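Exopolyphosphatase-related protein (Archaeoglobus fulgidus, PDB 3LLV) probably binds a dinucleotide through the Rossmann-type TrkA-N domain captured here, one piece of a longer protein whose family is tentatively assigned nucleic acid binding. Local coordinates at residues Val19-Glu24 against Ala73-Gly78; Lys86-Leu91 against Glu110-Ala115. All blocks are in the same frame, centred on the assembly; numbering follows the deposited sequence.

Contact 1. Residues Val19-Glu24 against Ala73-Gly78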
loop_
_atom_site.group_PDB
_atom_site.type_symbol
_atom_site.label_atom_id
_atom_site.label_comp_id
_atom_site.label_asym_id
_atom_site.label_seq_id
_atom_site.Cartn_x
_atom_site.Cartn_y
_atom_site.Cartn_z
ATOM N N VAL A 19 1.398 -6.339 5.692
ATOM C CA VAL A 19 0.639 -7.393 6.380
ATOM C C VAL A 19 0.019 -6.914 7.690
ATOM O O VAL A 19 -1.047 -7.387 8.060
ATOM C CB VAL A 19 1.417 -8.738 6.515
ATOM C CG1 VAL A 19 1.742 -9.280 5.143
ATOM C CG2 VAL A 19 2.683 -8.590 7.355
ATOM N N GLY A 20 0.677 -5.974 8.371
ATOM C CA GLY A 20 0.119 -5.316 9.555
ATOM C C GLY A 20 -1.166 -4.562 9.236
ATOM O O GLY A 20 -2.160 -4.659 9.964
ATOM N N LEU A 21 -1.157 -3.830 8.125
ATOM C CA LEU A 21 -2.344 -3.098 7.676
ATOM C C LEU A 21 -3.497 -4.004 7.257
ATOM O O LEU A 21 -4.646 -3.708 7.551
ATOM C CB LEU A 21 -1.978 -2.164 6.517
ATOM C CG LEU A 21 -1.313 -0.873 6.983
ATOM C CD1 LEU A 21 -0.635 -0.146 5.817
ATOM C CD2 LEU A 21 -2.319 0.030 7.674
ATOM N N VAL A 22 -3.160 -5.087 6.580
ATOM C CA VAL A 22 -4.152 -6.118 6.202
ATOM C C VAL A 22 -4.848 -6.643 7.464
ATOM O O VAL A 22 -6.057 -6.834 7.459
ATOM C CB VAL A 22 -3.516 -7.263 5.385
ATOM C CG1 VAL A 22 -4.541 -8.386 5.131
ATOM C CG2 VAL A 22 -3.013 -6.755 4.043
ATOM N N ARG A 23 -4.149 -6.829 8.576
ATOM C CA ARG A 23 -4.775 -7.279 9.825
ATOM C C ARG A 23 -5.625 -6.270 10.461
ATOM O O ARG A 23 -6.715 -6.529 10.869
ATOM C CB ARG A 23 -3.731 -7.599 10.853
ATOM C CG ARG A 23 -3.090 -8.860 10.677
ATOM C CD ARG A 23 -2.273 -9.183 11.877
ATOM N NE ARG A 23 -3.007 -9.216 13.113
ATOM C CZ ARG A 23 -2.437 -9.245 14.320
ATOM N NH1 ARG A 23 -3.163 -9.295 15.401
ATOM N NH2 ARG A 23 -1.138 -9.212 14.456
ATOM N N GLU A 24 -5.077 -5.086 10.597
ATOM C CA GLU A 24 -5.764 -4.048 11.331
ATOM C C GLU A 24 -7.046 -3.583 10.645
ATOM O O GLU A 24 -8.045 -3.333 11.316
ATOM C CB GLU A 24 -4.830 -2.870 11.590
ATOM C CG GLU A 24 -5.338 -1.918 12.663
ATOM C CD GLU A 24 -4.321 -0.867 13.048
ATOM O OE1 GLU A 24 -4.721 0.166 13.637
ATOM O OE2 GLU A 24 -3.124 -1.071 12.745
ATOM N N ALA A 73 -9.095 3.466 -0.645
ATOM C CA ALA A 73 -7.701 3.790 -0.868
ATOM C C ALA A 73 -6.892 2.581 -1.294
ATOM O O ALA A 73 -7.182 1.434 -0.901
ATOM C CB ALA A 73 -7.065 4.466 0.389
ATOM N N VAL A 74 -5.871 2.856 -2.114
ATOM C CA VAL A 74 -4.845 1.903 -2.434
ATOM C C VAL A 74 -3.641 2.287 -1.583
ATOM O O VAL A 74 -3.215 3.441 -1.603
ATOM C CB VAL A 74 -4.492 1.964 -3.933
ATOM C CG1 VAL A 74 -3.248 1.095 -4.249
ATOM C CG2 VAL A 74 -5.696 1.536 -4.780
ATOM N N LEU A 75 -3.099 1.312 -0.854
ATOM C CA LEU A 75 -1.992 1.565 0.071
ATOM C C LEU A 75 -0.731 0.928 -0.518
ATOM O O LEU A 75 -0.661 -0.282 -0.705
ATOM C CB LEU A 75 -2.307 1.013 1.463
ATOM C CG LEU A 75 -3.664 1.369 2.052
ATOM C CD1 LEU A 75 -3.706 0.824 3.469
ATOM C CD2 LEU A 75 -3.930 2.879 2.042
ATOM N N ILE A 76 0.241 1.767 -0.865
ATOM C CA ILE A 76 1.473 1.267 -1.480
ATOM C C ILE A 76 2.486 1.245 -0.338
ATOM O O ILE A 76 2.972 2.308 0.094
ATOM C CB ILE A 76 1.912 2.163 -2.667
ATOM C CG1 ILE A 76 0.842 2.139 -3.778
ATOM C CG2 ILE A 76 3.282 1.677 -3.225
ATOM C CD1 ILE A 76 1.025 3.194 -4.856
ATOM N N THR A 77 2.796 0.036 0.157
ATOM C CA THR A 77 3.474 -0.108 1.463
ATOM C C THR A 77 4.873 -0.711 1.419
ATOM O O THR A 77 5.497 -0.877 2.467
ATOM C CB THR A 77 2.630 -0.969 2.455
ATOM O OG1 THR A 77 2.696 -2.333 2.038
ATOM C CG2 THR A 77 1.217 -0.538 2.473
ATOM N N GLY A 78 5.368 -1.066 0.231
ATOM C CA GLY A 78 6.689 -1.685 0.104
ATOM C C GLY A 78 7.814 -0.743 0.485
ATOM O O GLY A 78 7.640 0.479 0.522
#

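Contact 2. Residues Lys86-Leu91 against Glu110-Ala115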
loop_
_atom_site.group_PDB
_atom_site.type_symbol
_atom_site.label_atom_id
_atom_site.label_comp_id
_atom_site.label_asym_id
_atom_site.label_seq_id
_atom_site.Cartn_x
_atom_site.Cartn_y
_atom_site.Cartn_z
ATOM N N LYS A 86 7.195 3.298 -9.557
ATOM C CA LYS A 86 6.727 2.554 -10.722
ATOM C C LYS A 86 5.306 2.049 -10.516
ATOM O O LYS A 86 4.476 2.106 -11.453
ATOM C CB LYS A 86 7.675 1.406 -11.027
ATOM C CG LYS A 86 8.941 1.842 -11.722
ATOM C CD LYS A 86 9.860 0.641 -11.908
ATOM C CE LYS A 86 10.867 0.867 -13.022
ATOM N NZ LYS A 86 11.710 2.071 -12.785
ATOM N N ILE A 87 5.014 1.592 -9.299
ATOM C CA ILE A 87 3.676 1.097 -8.981
ATOM C C ILE A 87 2.664 2.229 -9.077
ATOM O O ILE A 87 1.599 2.097 -9.712
ATOM C CB ILE A 87 3.630 0.490 -7.560
ATOM C CG1 ILE A 87 4.453 -0.817 -7.507
ATOM C CG2 ILE A 87 2.198 0.323 -7.101
ATOM C CD1 ILE A 87 4.729 -1.269 -6.095
ATOM N N LEU A 88 3.022 3.368 -8.492
ATOM C CA LEU A 88 2.127 4.527 -8.462
ATOM C C LEU A 88 1.851 5.007 -9.902
ATOM O O LEU A 88 0.725 5.360 -10.224
ATOM C CB LEU A 88 2.771 5.657 -7.647
ATOM C CG LEU A 88 2.079 7.036 -7.666
ATOM C CD1 LEU A 88 0.643 6.918 -7.127
ATOM C CD2 LEU A 88 2.890 8.059 -6.846
ATOM N N LYS A 89 2.880 5.026 -10.751
ATOM C CA LYS A 89 2.695 5.482 -12.130
ATOM C C LYS A 89 1.808 4.520 -12.925
ATOM O O LYS A 89 0.985 4.977 -13.719
ATOM C CB LYS A 89 4.054 5.653 -12.802
ATOM C CG LYS A 89 4.769 6.934 -12.309
ATOM C CD LYS A 89 6.179 7.091 -12.897
ATOM C CE LYS A 89 6.855 8.319 -12.318
ATOM N NZ LYS A 89 8.272 8.471 -12.750
ATOM N N ALA A 90 1.996 3.209 -12.721
ATOM C CA ALA A 90 1.139 2.181 -13.350
ATOM C C ALA A 90 -0.321 2.373 -12.928
ATOM O O ALA A 90 -1.244 2.400 -13.770
ATOM C CB ALA A 90 1.622 0.740 -12.996
ATOM N N LEU A 91 -0.521 2.512 -11.620
ATOM C CA LEU A 91 -1.833 2.755 -11.065
ATOM C C LEU A 91 -2.460 3.982 -11.695
ATOM O O LEU A 91 -3.583 3.915 -12.185
ATOM C CB LEU A 91 -1.755 2.912 -9.530
ATOM C CG LEU A 91 -3.106 3.160 -8.859
ATOM C CD1 LEU A 91 -4.098 1.995 -9.070
ATOM C CD2 LEU A 91 -2.923 3.452 -7.349
ATOM N N GLU A 110 8.472 14.931 -3.153
ATOM C CA GLU A 110 7.881 15.776 -4.189
ATOM C C GLU A 110 7.576 15.004 -5.466
ATOM O O GLU A 110 6.489 15.149 -6.030
ATOM C CB GLU A 110 8.766 16.984 -4.501
ATOM C CG GLU A 110 8.153 17.949 -5.538
ATOM C CD GLU A 110 6.782 18.513 -5.129
ATOM O OE1 GLU A 110 6.446 18.501 -3.919
ATOM O OE2 GLU A 110 6.038 18.988 -6.027
ATOM N N GLU A 111 8.524 14.176 -5.907
ATOM C CA GLU A 111 8.287 13.372 -7.110
ATOM C C GLU A 111 7.119 12.391 -6.952
ATOM O O GLU A 111 6.400 12.134 -7.923
ATOM C CB GLU A 111 9.553 12.681 -7.611
ATOM C CG GLU A 111 9.993 11.486 -6.813
ATOM C CD GLU A 111 11.236 10.808 -7.394
ATOM O OE1 GLU A 111 11.751 9.882 -6.739
ATOM O OE2 GLU A 111 11.698 11.188 -8.494
ATOM N N PHE A 112 6.902 11.873 -5.736
ATOM C CA PHE A 112 5.738 11.021 -5.500
ATOM C C PHE A 112 4.442 11.839 -5.567
ATOM O O PHE A 112 3.442 11.395 -6.152
ATOM C CB PHE A 112 5.868 10.253 -4.181
ATOM C CG PHE A 112 6.714 9.009 -4.295
ATOM C CD1 PHE A 112 6.113 7.765 -4.530
ATOM C CD2 PHE A 112 8.092 9.088 -4.217
ATOM C CE1 PHE A 112 6.889 6.635 -4.658
ATOM C CE2 PHE A 112 8.882 7.962 -4.336
ATOM C CZ PHE A 112 8.271 6.717 -4.565
ATOM N N GLU A 113 4.471 13.036 -5.003
ATOM C CA GLU A 113 3.318 13.926 -5.104
ATOM C C GLU A 113 3.033 14.267 -6.566
ATOM O O GLU A 113 1.890 14.157 -7.015
ATOM C CB GLU A 113 3.498 15.169 -4.204
ATOM C CG GLU A 113 3.541 14.721 -2.727
ATOM C CD GLU A 113 3.594 15.852 -1.748
ATOM O OE1 GLU A 113 3.942 16.976 -2.156
ATOM O OE2 GLU A 113 3.293 15.606 -0.558
ATOM N N GLU A 114 4.083 14.607 -7.319
ATOM C CA GLU A 114 3.955 14.931 -8.752
ATOM C C GLU A 114 3.410 13.763 -9.585
ATOM O O GLU A 114 2.678 13.968 -10.576
ATOM C CB GLU A 114 5.297 15.411 -9.301
ATOM C CG GLU A 114 5.693 16.781 -8.763
ATOM C CD GLU A 114 7.135 17.197 -9.104
ATOM O OE1 GLU A 114 7.447 18.396 -8.941
ATOM O OE2 GLU A 114 7.958 16.334 -9.505
ATOM N N ALA A 115 3.774 12.552 -9.181
ATOM C CA ALA A 115 3.294 11.336 -9.858
ATOM C C ALA A 115 1.896 10.885 -9.415
ATOM O O ALA A 115 1.393 9.861 -9.899
ATOM C CB ALA A 115 4.315 10.210 -9.696
#

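Contact 1. Residues Val19-Glu24 against Ala73-Gly78
The backbones of helical V19-E24 and of A73-G78, a strand running into a turn, come nearest at L21 and L75, whose CA atoms lie 8.9 Å apart, so side chains alone bridge the gap between helix and sheet. On the helix that task falls to L21, which points its CB at the strand. With CG anti to its own carbonyl carbon (chi1 -80°) and chi2 at 165°, the leucine stretches out and brings one methyl, CD1, to the far surface. There CD1 has two neighbours. L21 CD1 lies 3.8 Å from T77 CG2, the two side chains lying alongside with their ends running opposite ways, and L21 CD1 meets L75 CD1 at 4.0 Å, where the leucines cross at a slant. L75 and T77 are two residues apart, and both turn their side chains to this helix; V74, just before this pair, and I76, between its members, face helix 81-94 on the other side of the sheet. The threonine divides its two branches by chemistry. At chi1 73° its OG1 is flanked by both backbone N and C and donates a hydrogen bond to the main-chain O of I12, while CG2 is left to present a methyl to L21. That bond to the neighbouring strand 9-12 satisfies the hydroxyl and should hold the methyl in place. L75 is tied to the same strand through backbone bonds with I10 and I12, and V22 packs on V11 close by. The contact is thus purely apolar and slight, burying 103 Å² in all. It packs helix 16-27 over strands 9-12 and 73-76 in the middle of the parallel sheet, an arrangement characteristic of the Rossmann fold, in which the turn leading into this helix commonly meets the dinucleotide.

Contact 2. Residues Lys86-Leu91 against Glu110-Ala115
Two successive helices on one face of a Rossmann sheet, 81-94 and 109-114, are joined here, with L88 and A115, the residue following the last turn of the second helix, at the centre. L88 carries most of it: CG anti to the backbone N (chi1 171°) directs the leucine at this C-terminal end. Its CD2 lies 3.8 Å from A115 CB and 4.0 Å from F112 CD1, reaching the phenylalanine ring obliquely. The same L88 CD2 rests 3.5 Å from the carbonyl O of F112, and L88 CG is 3.7 Å from A115 O, so the leucine packs on backbone as well as side chains. Beside it, the extended chain of K89 runs past the exposed side of A115 and sets CE 4.1 Å from A115 CB; its ammonium group stays clear of the E111 carboxylate. Were an alanine to stand at L88, CD2, which sits against A115 CB and F112, would be gone, and a gap would probably open between the two helices. F112 also reaches down to V101 and V103, on the strand joining the two helices: the layered helix-on-sheet packing of an alpha/beta Rossmann domain.

In the fold
Contacts 1 and 2 lie on opposite faces of the parallel sheet, their centres about 17 Å apart, and strand 73-76 links them. L75 on the strand and T77 just beyond it look towards helix 16-27, whereas I76 CD1 lies 3.8 Å from I87 CG2 on helix 81-94, so that the two contacts touch through the strand itself. The centre of contact 1 lies about 5 Å from the centre of the chain, that of contact 2 about 13 Å; the first joins helix to sheet through methyl groups, the second joins neighbouring helices within one layer, buries more surface, and adds a lysine chain and backbone carbonyls at an exposed margin. Neither is fully buried.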